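Local structure of helicase of the snf2/rad54 family (Sulfolobus solfataricus, 1Z5Z) at residues Lys158-Pro163 and Leu181-Arg186. The protein is a SWI2/SNF2-family (Rad54-like) ATPase that probably couples ATP hydrolysis to movement along double-stranded DNA. Residues are numbered along the deposited sequence; the frame is centred on the assembly and turned at random.
Sequences KFQNNP and LTSANR
Ser183 N donates to Gln160 OE1 over 2.8 Å, the donor tilted 22° from the carbonyl plane, and so joins the type I beta turn Leu181-Ala184 to the last turn of helix 149-161. The other branch of the same amide, Gln160 NE2, reaches Thr182 OG1 at 2.8 Å, and that hydroxyl lies almost in the amide plane, so the two bonds together fix the rotation of the group. A bend at chi2 (-71°) folds the Gln160 side chain back to bring both amide ends against the turn. The backbone is gripped as well: Ser183 OG donates to Gln160 O over 2.8 Å, in the carbonyl plane and on a lone pair. Ser183 N and Thr182 OG1 would probably both lose a partner if an alanine stood at Gln160, with Ser183 OG to Gln160 O the one hydrogen bond left across the contact, beside the packing of Phe159. One residue earlier on the helix, Phe159 CE1 meets Ala184 CB at 3.8 Å, while Ala184 N stands at the ring edge; Leu181 CB lies 4.1 Å from Phe159 CE1, oblique to the ring. Phe159 and Leu181 both also rest on Ile168 of strand 167-171, and Lys114 makes a cation-pi contact with Phe159. Directional side-chain and backbone bonds, beside an apolar contact, thus pin the turn before strand 186-189 to the C-terminal end of helix 149-161 in this RecA-like helicase domain.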
ATOM      1  N   LYS A 158       8.205 -22.909  -2.892  1.00 45.04           N
ATOM      2  CA  LYS A 158       8.657 -22.593  -4.223  1.00 45.37           C
ATOM      3  C   LYS A 158       9.477 -21.298  -4.269  1.00 45.69           C
ATOM      4  O   LYS A 158      10.491 -21.222  -4.974  1.00 45.88           O
ATOM      5  CB  LYS A 158       7.485 -22.477  -5.169  1.00 48.38           C
ATOM      6  CG  LYS A 158       7.904 -22.106  -6.564  1.00 55.29           C
ATOM      7  CD  LYS A 158       6.716 -21.715  -7.433  1.00 63.08           C
ATOM      8  CE  LYS A 158       5.806 -22.887  -7.755  1.00 64.93           C
ATOM      9  NZ  LYS A 158       4.629 -22.433  -8.548  1.00 68.89           N
ATOM     10  N   PHE A 159       9.061 -20.274  -3.529  1.00 41.40           N
ATOM     11  CA  PHE A 159       9.806 -19.019  -3.565  1.00 38.95           C
ATOM     12  C   PHE A 159      11.096 -19.145  -2.782  1.00 39.30           C
ATOM     13  O   PHE A 159      12.110 -18.634  -3.196  1.00 37.73           O
ATOM     14  CB  PHE A 159       8.985 -17.860  -2.982  1.00 34.97           C
ATOM     15  CG  PHE A 159       9.722 -16.536  -2.963  1.00 30.26           C
ATOM     16  CD1 PHE A 159      10.364 -16.100  -1.810  1.00 32.73           C
ATOM     17  CD2 PHE A 159       9.808 -15.744  -4.108  1.00 33.14           C
ATOM     18  CE1 PHE A 159      11.086 -14.888  -1.793  1.00 29.14           C
ATOM     19  CE2 PHE A 159      10.530 -14.530  -4.112  1.00 31.22           C
ATOM     20  CZ  PHE A 159      11.168 -14.105  -2.948  1.00 31.62           C
ATOM     21  N   GLN A 160      11.039 -19.818  -1.641  1.00 40.60           N
ATOM     22  CA  GLN A 160      12.200 -19.959  -0.785  1.00 44.39           C
ATOM     23  C   GLN A 160      13.309 -20.852  -1.331  1.00 48.63           C
ATOM     24  O   GLN A 160      14.476 -20.611  -1.051  1.00 47.73           O
ATOM     25  CB  GLN A 160      11.777 -20.518   0.574  1.00 41.75           C
ATOM     26  CG  GLN A 160      11.049 -19.556   1.492  1.00 42.24           C
ATOM     27  CD  GLN A 160      11.959 -18.477   2.060  1.00 43.72           C
ATOM     28  OE1 GLN A 160      12.158 -17.407   1.459  1.00 38.61           O
ATOM     29  NE2 GLN A 160      12.525 -18.760   3.229  1.00 44.16           N
ATOM     30  N   ASN A 161      12.950 -21.863  -2.114  1.00 52.14           N
ATOM     31  CA  ASN A 161      13.962 -22.803  -2.588  1.00 54.66           C
ATOM     32  C   ASN A 161      14.369 -22.790  -4.038  1.00 55.88           C
ATOM     33  O   ASN A 161      15.351 -23.402  -4.395  1.00 58.69           O
ATOM     34  CB  ASN A 161      13.539 -24.225  -2.235  1.00 54.84           C
ATOM     35  CG  ASN A 161      13.023 -24.334  -0.833  1.00 54.86           C
ATOM     36  OD1 ASN A 161      13.685 -23.923   0.124  1.00 58.19           O
ATOM     37  ND2 ASN A 161      11.839 -24.894  -0.692  1.00 59.33           N
ATOM     38  N   ASN A 162      13.633 -22.113  -4.887  1.00 56.62           N
ATOM     39  CA  ASN A 162      13.995 -22.094  -6.285  1.00 59.30           C
ATOM     40  C   ASN A 162      14.484 -20.677  -6.679  1.00 60.26           C
ATOM     41  O   ASN A 162      13.674 -19.768  -6.824  1.00 59.02           O
ATOM     42  CB  ASN A 162      12.778 -22.527  -7.118  1.00 58.88           C
ATOM     43  CG  ASN A 162      13.047 -22.481  -8.587  1.00 63.20           C
ATOM     44  OD1 ASN A 162      13.918 -21.741  -9.032  1.00 66.43           O
ATOM     45  ND2 ASN A 162      12.278 -23.249  -9.365  1.00 62.42           N
ATOM     46  N   PRO A 163      15.821 -20.468  -6.846  1.00 61.75           N
ATOM     47  CA  PRO A 163      16.383 -19.153  -7.223  1.00 62.10           C
ATOM     48  C   PRO A 163      15.816 -18.583  -8.515  1.00 60.91           C
ATOM     49  O   PRO A 163      15.877 -17.362  -8.745  1.00 60.90           O
ATOM     50  CB  PRO A 163      17.882 -19.433  -7.343  1.00 63.16           C
ATOM     51  CG  PRO A 163      18.101 -20.511  -6.366  1.00 64.86           C
ATOM     52  CD  PRO A 163      16.916 -21.431  -6.600  1.00 63.68           C
ATOM     53  N   LEU A 181      10.035 -14.107   4.558  1.00 34.05           N
ATOM     54  CA  LEU A 181      10.585 -14.889   3.452  1.00 39.46           C
ATOM     55  C   LEU A 181      12.075 -14.576   3.345  1.00 40.83           C
ATOM     56  O   LEU A 181      12.448 -13.628   2.681  1.00 40.94           O
ATOM     57  CB  LEU A 181       9.852 -14.530   2.149  1.00 38.37           C
ATOM     58  CG  LEU A 181       8.381 -14.975   2.134  1.00 41.39           C
ATOM     59  CD1 LEU A 181       7.612 -14.244   1.054  1.00 42.39           C
ATOM     60  CD2 LEU A 181       8.320 -16.497   1.952  1.00 39.95           C
ATOM     61  N   THR A 182      12.906 -15.379   4.004  1.00 41.92           N
ATOM     62  CA  THR A 182      14.353 -15.154   4.022  1.00 43.26           C
ATOM     63  C   THR A 182      15.059 -15.200   2.670  1.00 43.63           C
ATOM     64  O   THR A 182      16.162 -14.663   2.521  1.00 40.32           O
ATOM     65  CB  THR A 182      15.044 -16.150   4.957  1.00 43.12           C
ATOM     66  OG1 THR A 182      14.588 -17.458   4.642  1.00 42.23           O
ATOM     67  CG2 THR A 182      14.694 -15.850   6.419  1.00 44.80           C
ATOM     68  N   SER A 183      14.456 -15.834   1.675  1.00 40.65           N
ATOM     69  CA  SER A 183      15.130 -15.848   0.387  1.00 40.16           C
ATOM     70  C   SER A 183      14.965 -14.561  -0.386  1.00 38.98           C
ATOM     71  O   SER A 183      15.668 -14.373  -1.363  1.00 39.06           O
ATOM     72  CB  SER A 183      14.667 -17.024  -0.451  1.00 40.63           C
ATOM     73  OG  SER A 183      14.925 -18.220   0.266  1.00 40.84           O
ATOM     74  N   ALA A 184      14.069 -13.658   0.036  1.00 34.49           N
ATOM     75  CA  ALA A 184      13.927 -12.394  -0.676  1.00 35.76           C
ATOM     76  C   ALA A 184      15.120 -11.448  -0.382  1.00 36.99           C
ATOM     77  O   ALA A 184      15.543 -11.283   0.766  1.00 40.91           O
ATOM     78  CB  ALA A 184      12.598 -11.707  -0.291  1.00 37.24           C
ATOM     79  N   ASN A 185      15.645 -10.850  -1.438  1.00 33.65           N
ATOM     80  CA  ASN A 185      16.779  -9.942  -1.396  1.00 36.41           C
ATOM     81  C   ASN A 185      16.237  -8.533  -1.428  1.00 36.21           C
ATOM     82  O   ASN A 185      16.883  -7.602  -1.007  1.00 36.00           O
ATOM     83  CB  ASN A 185      17.665 -10.136  -2.655  1.00 38.69           C
ATOM     84  CG  ASN A 185      18.100 -11.586  -2.850  1.00 45.80           C
ATOM     85  OD1 ASN A 185      17.564 -12.329  -3.680  1.00 46.63           O
ATOM     86  ND2 ASN A 185      19.061 -12.003  -2.051  1.00 48.64           N
ATOM     87  N   ARG A 186      15.027  -8.391  -1.951  1.00 34.81           N
ATOM     88  CA  ARG A 186      14.411  -7.077  -2.094  1.00 33.04           C
ATOM     89  C   ARG A 186      12.945  -7.175  -1.652  1.00 33.02           C
ATOM     90  O   ARG A 186      12.239  -8.128  -2.003  1.00 29.76           O
ATOM     91  CB  ARG A 186      14.514  -6.676  -3.554  1.00 33.73           C
ATOM     92  CG  ARG A 186      13.850  -5.416  -3.940  1.00 35.88           C
ATOM     93  CD  ARG A 186      14.828  -4.282  -3.938  1.00 39.74           C
ATOM     94  NE  ARG A 186      16.056  -4.573  -4.672  1.00 36.27           N
ATOM     95  CZ  ARG A 186      16.867  -3.622  -5.140  1.00 42.38           C
ATOM     96  NH1 ARG A 186      16.551  -2.341  -4.956  1.00 38.85           N
ATOM     97  NH2 ARG A 186      18.009  -3.936  -5.751  1.00 38.75           N
TER